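Local coordinates for protein SusD homolog (Bacteroides thetaiotaomicron, PDB 3SGH) that probably binds glycans at the outer membrane, as SusD-like lipoproteins do in passing carbohydrate to a partner transporter, at residues A52-S57 / P293-Y298; S391-K396 / K406-L411. All blocks are in the same frame, centred on the assembly; numbering follows the deposited sequence.

Contact 1. Residues A52-S57 / P293-Y298; sequences ATANWS and PEPTVY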
loop_
_atom_site.group_PDB
_atom_site.type_symbol
_atom_site.label_atom_id
_atom_site.label_comp_id
_atom_site.label_asym_id
_atom_site.label_seq_id
_atom_site.Cartn_x
_atom_site.Cartn_y
_atom_site.Cartn_z
ATOM N N ALA A 52 11.797 0.654 9.548
ATOM C CA ALA A 52 12.524 1.892 9.837
ATOM C C ALA A 52 13.557 1.648 10.958
ATOM O O ALA A 52 13.200 1.255 12.062
ATOM C CB ALA A 52 11.527 3.007 10.214
ATOM N N THR A 53 14.841 1.842 10.679
ATOM C CA THR A 53 15.893 1.480 11.654
ATOM C C THR A 53 16.307 2.612 12.625
ATOM O O THR A 53 17.228 2.476 13.412
ATOM C CB THR A 53 17.129 0.914 10.923
ATOM O OG1 THR A 53 17.637 1.896 10.009
ATOM C CG2 THR A 53 16.767 -0.402 10.173
ATOM N N ALA A 54 15.551 3.688 12.629
ATOM C CA ALA A 54 15.891 4.920 13.328
ATOM C C ALA A 54 14.947 5.061 14.511
ATOM O O ALA A 54 13.894 4.393 14.560
ATOM C CB ALA A 54 15.691 6.113 12.383
ATOM N N ASN A 55 15.293 5.942 15.460
ATOM C CA ASN A 55 14.352 6.286 16.523
ATOM C C ASN A 55 14.153 7.811 16.716
ATOM O O ASN A 55 13.286 8.238 17.479
ATOM C CB ASN A 55 14.696 5.592 17.833
ATOM C CG ASN A 55 15.840 6.192 18.506
ATOM O OD1 ASN A 55 15.670 7.097 19.369
ATOM N ND2 ASN A 55 17.050 5.691 18.180
ATOM N N TRP A 56 14.921 8.614 15.999
ATOM C CA TRP A 56 14.749 10.071 15.967
ATOM C C TRP A 56 14.783 10.705 17.347
ATOM O O TRP A 56 14.079 11.667 17.599
ATOM C CB TRP A 56 13.462 10.467 15.244
ATOM C CG TRP A 56 13.382 9.856 13.858
ATOM C CD1 TRP A 56 13.969 10.324 12.737
ATOM C CD2 TRP A 56 12.717 8.642 13.501
ATOM N NE1 TRP A 56 13.722 9.482 11.686
ATOM C CE2 TRP A 56 12.936 8.443 12.126
ATOM C CE3 TRP A 56 11.966 7.702 14.206
ATOM C CZ2 TRP A 56 12.402 7.365 11.439
ATOM C CZ3 TRP A 56 11.452 6.609 13.517
ATOM C CH2 TRP A 56 11.720 6.438 12.155
ATOM N N SER A 57 15.653 10.168 18.188
ATOM C CA SER A 57 15.794 10.538 19.598
ATOM C C SER A 57 14.514 10.415 20.383
ATOM O O SER A 57 14.369 11.064 21.447
ATOM C CB SER A 57 16.298 11.989 19.740
ATOM O OG SER A 57 17.482 12.200 19.011
ATOM N N PRO A 293 15.512 1.074 18.232
ATOM C CA PRO A 293 16.104 0.862 16.914
ATOM C C PRO A 293 17.202 1.906 16.692
ATOM O O PRO A 293 16.969 3.069 16.957
ATOM C CB PRO A 293 14.926 1.079 15.945
ATOM C CG PRO A 293 13.734 0.947 16.719
ATOM C CD PRO A 293 14.092 1.408 18.117
ATOM N N GLU A 294 18.372 1.453 16.260
ATOM C CA GLU A 294 19.536 2.277 15.937
ATOM C C GLU A 294 20.028 2.016 14.520
ATOM O O GLU A 294 20.322 0.851 14.156
ATOM C CB GLU A 294 20.686 2.009 16.906
ATOM C CG GLU A 294 20.448 2.541 18.290
ATOM C CD GLU A 294 20.463 4.048 18.361
ATOM O OE1 GLU A 294 20.908 4.708 17.391
ATOM O OE2 GLU A 294 20.016 4.563 19.412
ATOM N N PRO A 295 20.199 3.086 13.727
ATOM C CA PRO A 295 20.639 2.885 12.351
ATOM C C PRO A 295 21.934 2.093 12.176
ATOM O O PRO A 295 21.998 1.263 11.300
ATOM C CB PRO A 295 20.801 4.306 11.813
ATOM C CG PRO A 295 19.861 5.107 12.595
ATOM C CD PRO A 295 19.892 4.509 13.990
ATOM N N THR A 296 22.962 2.389 12.966
ATOM C CA THR A 296 24.250 1.748 12.754
ATOM C C THR A 296 24.224 0.258 13.110
ATOM O O THR A 296 24.925 -0.543 12.478
ATOM C CB THR A 296 25.358 2.449 13.546
ATOM O OG1 THR A 296 25.054 2.345 14.951
ATOM C CG2 THR A 296 25.449 3.925 13.123
ATOM N N VAL A 297 23.388 -0.104 14.067
ATOM C CA VAL A 297 23.230 -1.504 14.509
ATOM C C VAL A 297 22.735 -2.402 13.361
ATOM O O VAL A 297 23.208 -3.528 13.210
ATOM C CB VAL A 297 22.281 -1.567 15.747
ATOM C CG1 VAL A 297 21.822 -2.968 16.056
ATOM C CG2 VAL A 297 23.014 -0.909 16.968
ATOM N N TYR A 298 21.819 -1.856 12.552
ATOM C CA TYR A 298 21.159 -2.589 11.496
ATOM C C TYR A 298 21.716 -2.301 10.102
ATOM O O TYR A 298 21.183 -2.748 9.086
ATOM C CB TYR A 298 19.659 -2.349 11.588
ATOM C CG TYR A 298 19.030 -3.040 12.806
ATOM C CD1 TYR A 298 19.104 -4.442 12.957
ATOM C CD2 TYR A 298 18.375 -2.317 13.779
ATOM C CE1 TYR A 298 18.527 -5.080 14.071
ATOM C CE2 TYR A 298 17.789 -2.957 14.910
ATOM C CZ TYR A 298 17.870 -4.347 15.026
ATOM O OH TYR A 298 17.244 -4.977 16.118
HETATM O O HOH W 1 20.099 0.448 9.353
HETATM O O HOH W 2 19.409 6.902 19.737
#
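N55 makes the direct hydrogen bond between the two loops, its ND2 reaching P293 O at 2.9 Å. The bond is fairly straight (150° at the hydrogen), the donor almost in line with the P293 carbonyl but the oxygen 19° out of the amide plane. With chi1 at 75°, N55 CG stands between backbone N and carbonyl carbon, bringing ND2 across to P293; OD1 accepts from the backbone N of G59, which should keep the amide from flipping. On this side a water 3.1 Å from N55 ND2 also meets, doubtfully close, the E294 carboxylate. At the far end another joins P295 O to T53 OG1.

In this SusD/RagB fold, residues 52-57 start on the last residue of strand 50-52, paired antiparallel with 249-251, and run on as loop; residues 293-298 lie in the loop before strand 314-317.

Van der Waals contacts centre on the prolines. P293 CB lies 3.7 Å from T53 O and P295 CG 4.0 Å from A54 CA. P295 N, 3.0 Å from T53 O, lacks an N-H and only packs there. T53 CG2 rests against Y298 CB at 3.8 Å, and Y298 OH is hydrogen-bonded to E291. T53 has two conformers; these OG1 and CG2 contacts hold for one.

Contact 2. Residues S391-K396 / K406-L411; sequences SSITIK and KLERVL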
loop_
_atom_site.group_PDB
_atom_site.type_symbol
_atom_site.label_atom_id
_atom_site.label_comp_id
_atom_site.label_asym_id
_atom_site.label_seq_id
_atom_site.Cartn_x
_atom_site.Cartn_y
_atom_site.Cartn_z
ATOM N N SER A 391 1.810 -18.068 10.830
ATOM C CA SER A 391 1.268 -18.726 9.642
ATOM C C SER A 391 1.896 -20.081 9.333
ATOM O O SER A 391 3.117 -20.270 9.464
ATOM C CB SER A 391 1.446 -17.812 8.429
ATOM O OG SER A 391 0.793 -18.317 7.286
ATOM N N SER A 392 1.070 -21.023 8.877
ATOM C CA SER A 392 1.556 -22.314 8.431
ATOM C C SER A 392 1.170 -22.562 6.987
ATOM O O SER A 392 1.265 -23.720 6.500
ATOM C CB SER A 392 0.968 -23.396 9.329
ATOM O OG SER A 392 -0.442 -23.241 9.485
ATOM N N ILE A 393 0.748 -21.490 6.301
ATOM C CA ILE A 393 0.158 -21.618 4.968
ATOM C C ILE A 393 1.201 -22.026 3.931
ATOM O O ILE A 393 2.279 -21.435 3.827
ATOM C CB ILE A 393 -0.657 -20.335 4.566
ATOM C CG1 ILE A 393 -1.777 -20.645 3.570
ATOM C CG2 ILE A 393 0.252 -19.219 4.061
ATOM C CD1 ILE A 393 -2.958 -21.544 4.151
ATOM N N THR A 394 0.874 -23.045 3.143
ATOM C CA THR A 394 1.754 -23.540 2.115
ATOM C C THR A 394 1.394 -22.929 0.770
ATOM O O THR A 394 0.350 -22.310 0.623
ATOM C CB THR A 394 1.657 -25.098 2.036
ATOM O OG1 THR A 394 0.294 -25.477 1.811
ATOM C CG2 THR A 394 2.170 -25.725 3.335
ATOM N N ILE A 395 2.249 -23.119 -0.229
ATOM C CA ILE A 395 2.082 -22.449 -1.516
ATOM C C ILE A 395 1.104 -23.102 -2.477
ATOM O O ILE A 395 0.219 -22.435 -3.033
ATOM C CB ILE A 395 3.438 -22.350 -2.242
ATOM C CG1 ILE A 395 4.484 -21.577 -1.386
ATOM C CG2 ILE A 395 3.267 -21.701 -3.676
ATOM C CD1 ILE A 395 5.921 -21.974 -1.707
ATOM N N LYS A 396 1.258 -24.415 -2.683
ATOM C CA LYS A 396 0.424 -25.136 -3.660
ATOM C C LYS A 396 -1.050 -24.970 -3.349
ATOM O O LYS A 396 -1.480 -25.161 -2.207
ATOM C CB LYS A 396 0.752 -26.636 -3.684
ATOM C CG LYS A 396 -0.028 -27.476 -4.724
ATOM C CD LYS A 396 -0.408 -28.841 -4.140
ATOM C CE LYS A 396 -0.578 -29.927 -5.205
ATOM N NZ LYS A 396 -1.447 -29.526 -6.362
ATOM N N LYS A 406 -7.890 -20.901 2.179
ATOM C CA LYS A 406 -7.857 -20.379 0.800
ATOM C C LYS A 406 -7.598 -18.880 0.801
ATOM O O LYS A 406 -6.824 -18.380 -0.024
ATOM C CB LYS A 406 -9.157 -20.675 0.049
ATOM C CG LYS A 406 -9.402 -22.180 -0.171
ATOM C CD LYS A 406 -10.533 -22.391 -1.184
ATOM C CE LYS A 406 -10.648 -23.821 -1.645
ATOM N NZ LYS A 406 -11.911 -23.986 -2.463
ATOM N N LEU A 407 -8.245 -18.167 1.702
ATOM C CA LEU A 407 -8.065 -16.711 1.767
ATOM C C LEU A 407 -6.652 -16.347 2.195
ATOM O O LEU A 407 -6.021 -15.459 1.585
ATOM C CB LEU A 407 -9.098 -16.112 2.695
ATOM C CG LEU A 407 -9.136 -14.583 2.760
ATOM C CD1 LEU A 407 -9.378 -13.976 1.399
ATOM C CD2 LEU A 407 -10.186 -14.076 3.812
ATOM N N GLU A 408 -6.139 -17.025 3.227
ATOM C CA GLU A 408 -4.793 -16.722 3.714
ATOM C C GLU A 408 -3.754 -17.015 2.627
ATOM O O GLU A 408 -2.802 -16.250 2.455
ATOM C CB GLU A 408 -4.466 -17.506 4.974
ATOM C CG GLU A 408 -3.078 -17.148 5.521
ATOM C CD GLU A 408 -2.693 -17.778 6.834
ATOM O OE1 GLU A 408 -3.422 -18.662 7.356
ATOM O OE2 GLU A 408 -1.621 -17.332 7.364
ATOM N N ARG A 409 -3.976 -18.083 1.878
ATOM C CA ARG A 409 -3.104 -18.426 0.776
ATOM C C ARG A 409 -3.073 -17.322 -0.285
ATOM O O ARG A 409 -1.989 -16.841 -0.668
ATOM C CB ARG A 409 -3.558 -19.745 0.149
ATOM C CG ARG A 409 -2.679 -20.208 -0.983
ATOM C CD ARG A 409 -2.922 -21.673 -1.327
ATOM N NE ARG A 409 -2.344 -22.543 -0.307
ATOM C CZ ARG A 409 -2.991 -23.334 0.549
ATOM N NH1 ARG A 409 -4.317 -23.477 0.531
ATOM N NH2 ARG A 409 -2.280 -24.040 1.416
ATOM N N VAL A 410 -4.262 -16.913 -0.744
ATOM C CA VAL A 410 -4.354 -15.803 -1.695
ATOM C C VAL A 410 -3.652 -14.521 -1.177
ATOM O O VAL A 410 -2.825 -13.913 -1.852
ATOM C CB VAL A 410 -5.811 -15.562 -2.097
ATOM C CG1 VAL A 410 -6.028 -14.229 -2.815
ATOM C CG2 VAL A 410 -6.331 -16.764 -2.942
ATOM N N LEU A 411 -4.037 -14.066 0.015
ATOM C CA LEU A 411 -3.509 -12.823 0.543
ATOM C C LEU A 411 -2.038 -12.859 0.937
ATOM O O LEU A 411 -1.345 -11.836 0.835
ATOM C CB LEU A 411 -4.370 -12.339 1.714
ATOM C CG LEU A 411 -5.786 -12.053 1.278
ATOM C CD1 LEU A 411 -6.568 -11.490 2.469
ATOM C CD2 LEU A 411 -5.803 -11.097 0.096
HETATM O O HOH W 3 -1.853 -20.649 8.539
#
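T394 O is gripped by two nitrogens of R409: NE at 2.9 Å (155° at the hydrogen) and NH2 more weakly. The same NH2 reaches T394 OG1 at 3.0 Å, so the guanidinium takes the threonine side-on, through main chain and hydroxyl. A bend at chi3 (-74°) in an otherwise extended arginine turns its NE/NH2 side to face T394. I393 CD1 lies over one face, 3.8 Å from R409 NH2, and K396 O over the opposite one; both are offset toward the rim and limit how the group can tilt. Were R409 an alanine, T394 O and OG1 would probably lose these donors and a gap open between I393 and K396.

E408 makes the second polar link. Its extended chain puts OE2 2.6 Å from S391 OG, which approaches from above the carboxylate plane; R436 forms a salt bridge to that oxygen. A water bonded to E408 OE1 accepts from S392 N. I393 CB lies 4.1 Å from E408 CG, the side chains running opposite ways.

The loop folds back on helix 403-417, which packs with helices 319-331 (through K406, L407, V410 and L411) and 340-354 (Y344 against R409 and V410) in the alpha-alpha superhelix, consistent with the TPR clan of the SusD/RagB family.

How the contacts relate
Both contacts are largely buried, yet neither lies at the centre of the chain: contact 1 is about 23 Å from it and contact 2 about 20 Å, measured from their centres. They share no element, and their nearest atoms are about 20 Å apart. In these two cases the chemistry follows the partner. Contact 1 brings together two loops 236 residues apart at their closest ends, using an amide and proline packing. Contact 2 is local, ten residues apart at the closest ends, and sets a loop on a regular helix, whose charged arginine and glutamate reach out to neutral hydroxyls and a loop carbonyl within the helical part of the fold. Bridging water is common to both.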